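Local atomic coordinates of agglutinin (Narcissus pseudonarcissus, PDB entry 3DZW), a protein that binds mannose-containing glycans as a lectin, holding alpha-1,3-linked mannobiose in pockets repeated around its three-sheet fold. Residues A[27-32]-A[50-55]; A[78-83]-A[97-102]. One frame throughout, in Å; residues are numbered along the deposited sequence.

Interaction 1: residues A[27-32]-A[50-55]; sequences EDCNLV and RRCHLS. With MAN (alpha-D-mannopyranose), chain D.
Glu27 to Leu31 runs in the same direction as Arg51 to Leu54, the backbones lying close at the disulfide, where the CA atoms of Cys29 and Cys52 are 5.0 Å apart, and spreading to 8.2 Å between CA of Leu31 and CA of Leu54. Arg51 N donates to Glu27 O over 3.0 Å, tying the two loops just before the two cysteines. Cys29 SG and Cys52 SG then join at 2.0 Å with a torsion of 89° about the S-S bond, a relaxed value; each sulfur lies beside its own backbone N. As the backbones part and each enters its strand, leucine side chains span the gap: Leu31 and Leu54 cross at about a right angle, CD2 of Leu31 meeting CD1 of Leu54 at 3.9 Å, and Val64 touches both. On the exposed side, Arg50 bends at chi2 so that its NH1 comes close to Glu27 CB and near Glu27 O, while the Glu27 carboxylate offers only a nearby opposite charge. On the sugar side, Asp28 CG stands between backbone N and carbonyl carbon (chi1 71°), which brings OD1 back to accept from Asn30 N at 3.1 Å, above the carboxylate plane, closing an Asx turn. Gln26 also binds OD1, leaving OD2 to accept from the mannose O2 at 2.7 Å. Asn30 ND2 donates to that same O2 at 3.1 Å, nearly straight at 170°, its amide steadied by Thr45 at OD1. Gln26, Asp28, Asn30, Val32 and Tyr34 spell the QxDxNxVxY mannose-binding signature of monocot lectins, with Cys29 of the disulfide set between Asp28 and Asn30.

Interaction 2: residues A[78-83]-A[97-102]; sequences GGENGN and YGTARW. With MAN (alpha-D-mannopyranose), chain C; MAN (alpha-D-mannopyranose), chain B; MAN (alpha-D-mannopyranose), chain E.
Glu80 and Thr99 meet with their side chains crossing at about a right angle, the carboxylate oxygen OE2 of Glu80 resting 3.5 Å from the methyl CG2 of Thr99. Thr99 is modelled in two conformers, and its side-chain contacts are those of the one described here, in which OG1 is anti to the backbone N (chi1 -172°), which turns the hydroxyl away from Glu80 and toward the other backbone. In this conformer it accepts from Asn83 N at 3.1 Å, a moderately bent hydrogen bond with an N-H...O angle of 149°. Thr99 suits this place because one branch offers a methyl and the other a polar acceptor. Gly82 CA lies 3.7 Å from the same OG1, close enough that the absence of a side chain matters. Thr99 CA in turn comes within 3.3 Å of Asn83 O in a CA-H...O contact. The cis peptide between Gly98 and Thr99 and the glycine-specific angles of Gly98 lie at the interruption of strand 94-103, which resumes at Ala100. Tyr97, Ala100 and Trp102 form an antiparallel ladder with a strand of the second subunit, carrying the sheet across the interface, consistent with the C-terminal strand exchange of beta-prism II lectin dimers. Asn83 CB packs 4.3 Å from Ala100 CB, a methyl small enough to lie beside the sugar. On that side Asn83 CB approaches O4 of mannose C at 3.2 Å, and Asn83 ND2 donates to O2 of mannose E at 3.0 Å and 162°; C1 of mannose C is bonded to O3 of mannose E. Tyr97 leads the other way, its phenol OH accepting from O4 of mannose B at 2.8 Å, with a weak second bond from O3, while Gln89 OE1 holds the same hydroxyl.

Overall arrangement
Interaction 1 closes before interaction 2 opens along the chain, and the two stand on opposite sides of the chain's centre, their centres 25 Å apart and nearest atoms about 10 Å apart. They share no sheet. Interaction 1 joins the sheet containing strand 31-35 to the one containing strand 53-56, whereas interaction 2 fastens the loop before strand 84-88 to strand 94-103 of the third sheet. No other subunit touches interaction 1, while interaction 2 sits where the sheet continues into the second subunit. Both border mannose, consistent with a lectin that presents several separated sites and so could cross-link glycans.

Interaction 1: residues A[27-32]-A[50-55]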
loop_
_atom_site.group_PDB
_atom_site.type_symbol
_atom_site.label_atom_id
_atom_site.label_comp_id
_atom_site.label_asym_id
_atom_site.label_seq_id
_atom_site.Cartn_x
_atom_site.Cartn_y
_atom_site.Cartn_z
ATOM N N GLU A 27 18.139 11.859 10.444
ATOM C CA GLU A 27 18.396 12.844 11.490
ATOM C C GLU A 27 19.803 13.457 11.370
ATOM O O GLU A 27 20.014 14.600 11.788
ATOM C CB GLU A 27 18.196 12.224 12.885
ATOM C CG GLU A 27 16.748 11.790 13.160
ATOM C CD GLU A 27 16.547 11.224 14.559
ATOM O OE1 GLU A 27 17.544 11.085 15.306
ATOM O OE2 GLU A 27 15.385 10.916 14.909
ATOM N N ASP A 28 20.760 12.703 10.787
ATOM C CA ASP A 28 22.144 13.211 10.595
ATOM C C ASP A 28 22.280 14.138 9.340
ATOM O O ASP A 28 23.395 14.446 8.912
ATOM C CB ASP A 28 23.176 12.053 10.528
ATOM C CG ASP A 28 23.073 11.215 9.227
ATOM O OD1 ASP A 28 22.128 11.415 8.440
ATOM O OD2 ASP A 28 23.958 10.359 9.008
ATOM N N CYS A 29 21.125 14.546 8.769
ATOM C CA CYS A 29 21.042 15.463 7.552
ATOM C C CYS A 29 21.427 14.827 6.185
ATOM O O CYS A 29 21.522 15.535 5.186
ATOM C CB CYS A 29 21.828 16.787 7.782
ATOM S SG CYS A 29 21.046 17.850 8.941
ATOM N N ASN A 30 21.618 13.506 6.147
ATOM C CA ASN A 30 21.935 12.844 4.923
ATOM C C ASN A 30 20.631 12.257 4.363
ATOM O O ASN A 30 19.887 11.584 5.082
ATOM C CB ASN A 30 22.981 11.739 5.152
ATOM C CG ASN A 30 23.707 11.293 3.835
ATOM O OD1 ASN A 30 23.643 11.975 2.799
ATOM N ND2 ASN A 30 24.420 10.167 3.908
ATOM N N LEU A 31 20.338 12.575 3.097
ATOM C CA LEU A 31 19.149 12.066 2.391
ATOM C C LEU A 31 19.620 10.861 1.653
ATOM O O LEU A 31 20.442 10.974 0.741
ATOM C CB LEU A 31 18.600 13.119 1.441
ATOM C CG LEU A 31 17.417 12.746 0.531
ATOM C CD1 LEU A 31 16.200 12.340 1.324
ATOM C CD2 LEU A 31 17.091 13.926 -0.400
ATOM N N VAL A 32 19.094 9.684 2.024
ATOM C CA VAL A 32 19.558 8.428 1.467
ATOM C C VAL A 32 18.477 7.469 0.928
ATOM O O VAL A 32 17.384 7.373 1.485
ATOM C CB VAL A 32 20.317 7.641 2.580
ATOM C CG1 VAL A 32 20.965 6.366 2.026
ATOM C CG2 VAL A 32 21.367 8.527 3.255
ATOM N N ARG A 50 22.392 18.902 12.201
ATOM C CA ARG A 50 21.480 17.979 12.835
ATOM C C ARG A 50 20.025 18.385 12.541
ATOM O O ARG A 50 19.701 19.570 12.519
ATOM C CB ARG A 50 21.713 17.998 14.337
ATOM C CG ARG A 50 21.349 16.712 15.090
ATOM C CD ARG A 50 22.469 15.642 14.931
ATOM N NE ARG A 50 22.249 14.451 15.790
ATOM C CZ ARG A 50 21.719 13.278 15.393
ATOM N NH1 ARG A 50 21.359 13.078 14.132
ATOM N NH2 ARG A 50 21.573 12.290 16.273
ATOM N N ARG A 51 19.163 17.394 12.307
ATOM C CA ARG A 51 17.706 17.625 12.030
ATOM C C ARG A 51 17.374 18.581 10.831
ATOM O O ARG A 51 16.815 19.673 11.018
ATOM C CB ARG A 51 16.977 18.108 13.303
ATOM C CG ARG A 51 16.998 17.093 14.446
ATOM C CD ARG A 51 16.134 17.543 15.624
ATOM N NE ARG A 51 14.719 17.721 15.238
ATOM C CZ ARG A 51 13.800 16.736 15.178
ATOM N NH1 ARG A 51 12.552 17.023 14.816
ATOM N NH2 ARG A 51 14.122 15.467 15.471
ATOM N N CYS A 52 17.718 18.137 9.628
ATOM C CA CYS A 52 17.432 18.870 8.410
ATOM C C CYS A 52 16.090 18.390 7.875
ATOM O O CYS A 52 15.596 17.351 8.311
ATOM C CB CYS A 52 18.510 18.619 7.368
ATOM S SG CYS A 52 20.175 19.257 7.777
ATOM N N HIS A 53 15.487 19.144 6.937
ATOM C CA HIS A 53 14.208 18.720 6.327
ATOM C C HIS A 53 14.292 18.817 4.798
ATOM O O HIS A 53 15.074 19.605 4.260
ATOM C CB HIS A 53 13.000 19.522 6.868
ATOM C CG HIS A 53 12.931 20.944 6.384
ATOM N ND1 HIS A 53 13.543 21.987 7.041
ATOM C CD2 HIS A 53 12.293 21.495 5.320
ATOM C CE1 HIS A 53 13.296 23.117 6.401
ATOM N NE2 HIS A 53 12.542 22.844 5.351
ATOM N N LEU A 54 13.492 17.988 4.113
ATOM C CA LEU A 54 13.442 17.951 2.646
ATOM C C LEU A 54 12.183 18.621 2.154
ATOM O O LEU A 54 11.099 18.346 2.666
ATOM C CB LEU A 54 13.471 16.507 2.155
ATOM C CG LEU A 54 13.395 16.272 0.644
ATOM C CD1 LEU A 54 14.604 16.866 -0.056
ATOM C CD2 LEU A 54 13.277 14.781 0.339
ATOM N N SER A 55 12.311 19.485 1.143
ATOM C CA SER A 55 11.156 20.199 0.593
ATOM C C SER A 55 11.020 20.115 -0.936
ATOM O O SER A 55 11.946 20.472 -1.673
ATOM C CB SER A 55 11.220 21.682 0.997
ATOM O OG SER A 55 10.124 22.405 0.449
HETATM C C1 MAN D . 26.661 8.047 6.054
HETATM C C2 MAN D . 25.415 7.877 7.010
HETATM C C3 MAN D . 24.808 6.493 6.828
HETATM C C4 MAN D . 24.498 6.230 5.331
HETATM C C5 MAN D . 25.726 6.445 4.407
HETATM C C6 MAN D . 25.334 6.358 2.945
HETATM O O1 MAN D . 28.012 7.668 6.599
HETATM O O2 MAN D . 24.462 8.880 6.749
HETATM O O3 MAN D . 23.643 6.404 7.626
HETATM O O4 MAN D . 24.044 4.914 5.159
HETATM O O5 MAN D . 26.348 7.715 4.606
HETATM O O6 MAN D . 26.459 6.679 2.146
#

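Interaction 2: residues A[78-83]-A[97-102]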
loop_
_atom_site.group_PDB
_atom_site.type_symbol
_atom_site.label_atom_id
_atom_site.label_comp_id
_atom_site.label_asym_id
_atom_site.label_seq_id
_atom_site.Cartn_x
_atom_site.Cartn_y
_atom_site.Cartn_z
ATOM N N GLY A 78 14.668 24.416 -10.320
ATOM C CA GLY A 78 13.738 25.509 -10.044
ATOM C C GLY A 78 13.377 26.210 -11.341
ATOM O O GLY A 78 14.242 26.458 -12.179
ATOM N N GLY A 79 12.096 26.518 -11.515
ATOM C CA GLY A 79 11.632 27.176 -12.728
ATOM C C GLY A 79 10.253 27.777 -12.583
ATOM O O GLY A 79 9.993 28.527 -11.642
ATOM N N GLU A 80 9.365 27.447 -13.523
ATOM C CA GLU A 80 8.004 27.973 -13.516
ATOM C C GLU A 80 7.195 27.467 -12.324
ATOM O O GLU A 80 7.319 26.297 -11.921
ATOM C CB GLU A 80 7.268 27.624 -14.839
ATOM C CG GLU A 80 7.075 26.100 -15.112
ATOM C CD GLU A 80 6.310 25.816 -16.416
ATOM O OE1 GLU A 80 5.898 26.782 -17.095
ATOM O OE2 GLU A 80 6.124 24.625 -16.751
ATOM N N ASN A 81 6.375 28.355 -11.760
ATOM C CA ASN A 81 5.529 28.015 -10.651
ATOM C C ASN A 81 4.453 27.065 -11.129
ATOM O O ASN A 81 3.881 27.270 -12.200
ATOM C CB ASN A 81 4.883 29.263 -10.070
ATOM C CG ASN A 81 4.018 28.966 -8.846
ATOM O OD1 ASN A 81 2.932 29.515 -8.698
ATOM N ND2 ASN A 81 4.488 28.077 -7.990
ATOM N N GLY A 82 4.174 26.022 -10.349
ATOM C CA GLY A 82 3.155 25.046 -10.726
ATOM C C GLY A 82 3.058 23.877 -9.758
ATOM O O GLY A 82 3.389 24.010 -8.577
ATOM N N ASN A 83 2.592 22.734 -10.270
ATOM C CA ASN A 83 2.427 21.511 -9.478
ATOM C C ASN A 83 3.378 20.428 -9.951
ATOM O O ASN A 83 3.415 20.100 -11.143
ATOM C CB ASN A 83 0.975 21.035 -9.557
ATOM C CG ASN A 83 -0.011 22.025 -8.891
ATOM O OD1 ASN A 83 0.039 22.252 -7.684
ATOM N ND2 ASN A 83 -0.921 22.567 -9.678
ATOM N N TYR A 97 8.726 14.918 -11.589
ATOM C CA TYR A 97 7.901 15.162 -12.793
ATOM C C TYR A 97 7.082 16.435 -12.640
ATOM O O TYR A 97 6.656 16.771 -11.541
ATOM C CB TYR A 97 6.914 14.031 -13.044
ATOM C CG TYR A 97 7.477 12.662 -13.357
ATOM C CD1 TYR A 97 7.687 11.728 -12.346
ATOM C CD2 TYR A 97 7.740 12.277 -14.672
ATOM C CE1 TYR A 97 8.181 10.453 -12.627
ATOM C CE2 TYR A 97 8.232 11.006 -14.967
ATOM C CZ TYR A 97 8.449 10.096 -13.941
ATOM O OH TYR A 97 8.936 8.829 -14.234
ATOM N N GLY A 98 6.835 17.132 -13.753
ATOM C CA GLY A 98 6.013 18.354 -13.731
ATOM C C GLY A 98 6.285 19.243 -14.947
ATOM O O GLY A 98 7.238 19.004 -15.661
ATOM N N THR A 99 5.453 20.270 -15.175
ATOM C CA THR A 99 4.302 20.586 -14.315
ATOM C C THR A 99 3.059 19.741 -14.712
ATOM O O THR A 99 3.156 18.850 -15.565
ATOM C CB THR A 99 3.970 22.094 -14.359
ATOM O OG1 THR A 99 2.975 22.401 -13.377
ATOM C CG2 THR A 99 3.473 22.504 -15.750
ATOM N N ALA A 100 1.907 20.019 -14.084
ATOM C CA ALA A 100 0.653 19.279 -14.383
ATOM C C ALA A 100 0.146 19.663 -15.784
ATOM O O ALA A 100 -0.016 20.846 -16.083
ATOM C CB ALA A 100 -0.394 19.554 -13.343
ATOM N N ARG A 101 -0.104 18.654 -16.621
ATOM C CA ARG A 101 -0.559 18.866 -18.008
ATOM C C ARG A 101 -2.083 18.755 -18.169
ATOM O O ARG A 101 -2.675 19.417 -19.033
ATOM C CB ARG A 101 0.127 17.859 -18.925
ATOM C CG ARG A 101 1.644 17.840 -18.776
ATOM C CD ARG A 101 2.289 16.816 -19.653
ATOM N NE ARG A 101 2.169 17.139 -21.081
ATOM C CZ ARG A 101 3.022 17.923 -21.767
ATOM N NH1 ARG A 101 2.815 18.141 -23.063
ATOM N NH2 ARG A 101 4.082 18.497 -21.165
ATOM N N TRP A 102 -2.710 17.915 -17.337
ATOM C CA TRP A 102 -4.146 17.687 -17.383
ATOM C C TRP A 102 -4.611 17.090 -16.076
ATOM O O TRP A 102 -3.827 16.474 -15.374
ATOM C CB TRP A 102 -4.474 16.742 -18.559
ATOM C CG TRP A 102 -5.907 16.233 -18.612
ATOM C CD1 TRP A 102 -6.954 16.803 -19.262
ATOM C CD2 TRP A 102 -6.421 15.042 -17.989
ATOM N NE1 TRP A 102 -8.091 16.049 -19.084
ATOM C CE2 TRP A 102 -7.789 14.964 -18.304
ATOM C CE3 TRP A 102 -5.853 14.041 -17.194
ATOM C CZ2 TRP A 102 -8.607 13.917 -17.853
ATOM C CZ3 TRP A 102 -6.670 12.996 -16.742
ATOM C CH2 TRP A 102 -8.027 12.948 -17.075
HETATM C C1 MAN C . -4.919 20.534 -7.429
HETATM C C2 MAN C . -4.180 19.394 -6.742
HETATM C C3 MAN C . -2.779 19.231 -7.337
HETATM C C4 MAN C . -2.866 19.070 -8.842
HETATM C C5 MAN C . -3.694 20.206 -9.458
HETATM C C6 MAN C . -3.885 20.008 -10.956
HETATM O O2 MAN C . -4.927 18.189 -6.877
HETATM O O3 MAN C . -2.122 18.110 -6.771
HETATM O O4 MAN C . -1.551 19.047 -9.396
HETATM O O5 MAN C . -4.980 20.290 -8.821
HETATM O O6 MAN C . -4.575 21.125 -11.503
HETATM C C1 MAN B . 14.076 5.650 -16.462
HETATM C C2 MAN B . 12.798 5.247 -15.741
HETATM C C3 MAN B . 11.708 6.299 -15.959
HETATM C C4 MAN B . 12.217 7.670 -15.556
HETATM C C5 MAN B . 13.549 7.974 -16.255
HETATM C C6 MAN B . 14.135 9.300 -15.786
HETATM O O2 MAN B . 13.064 5.077 -14.352
HETATM O O3 MAN B . 10.547 5.980 -15.210
HETATM O O4 MAN B . 11.240 8.657 -15.882
HETATM O O5 MAN B . 14.497 6.923 -16.009
HETATM O O6 MAN B . 15.316 9.590 -16.523
HETATM C C1 MAN E . -5.077 25.226 -8.623
HETATM C C2 MAN E . -4.357 23.812 -8.459
HETATM C C3 MAN E . -5.089 22.910 -7.449
HETATM C C4 MAN E . -5.462 23.700 -6.192
HETATM C C5 MAN E . -6.387 24.876 -6.515
HETATM C C6 MAN E . -6.791 25.630 -5.249
HETATM O O1 MAN E . -5.751 25.487 -9.957
HETATM O O2 MAN E . -3.033 24.002 -8.064
HETATM O O3 MAN E . -4.281 21.786 -7.095
HETATM O O4 MAN E . -6.104 22.853 -5.278
HETATM O O5 MAN E . -5.754 25.802 -7.382
HETATM O O6 MAN E . -5.658 26.289 -4.719
#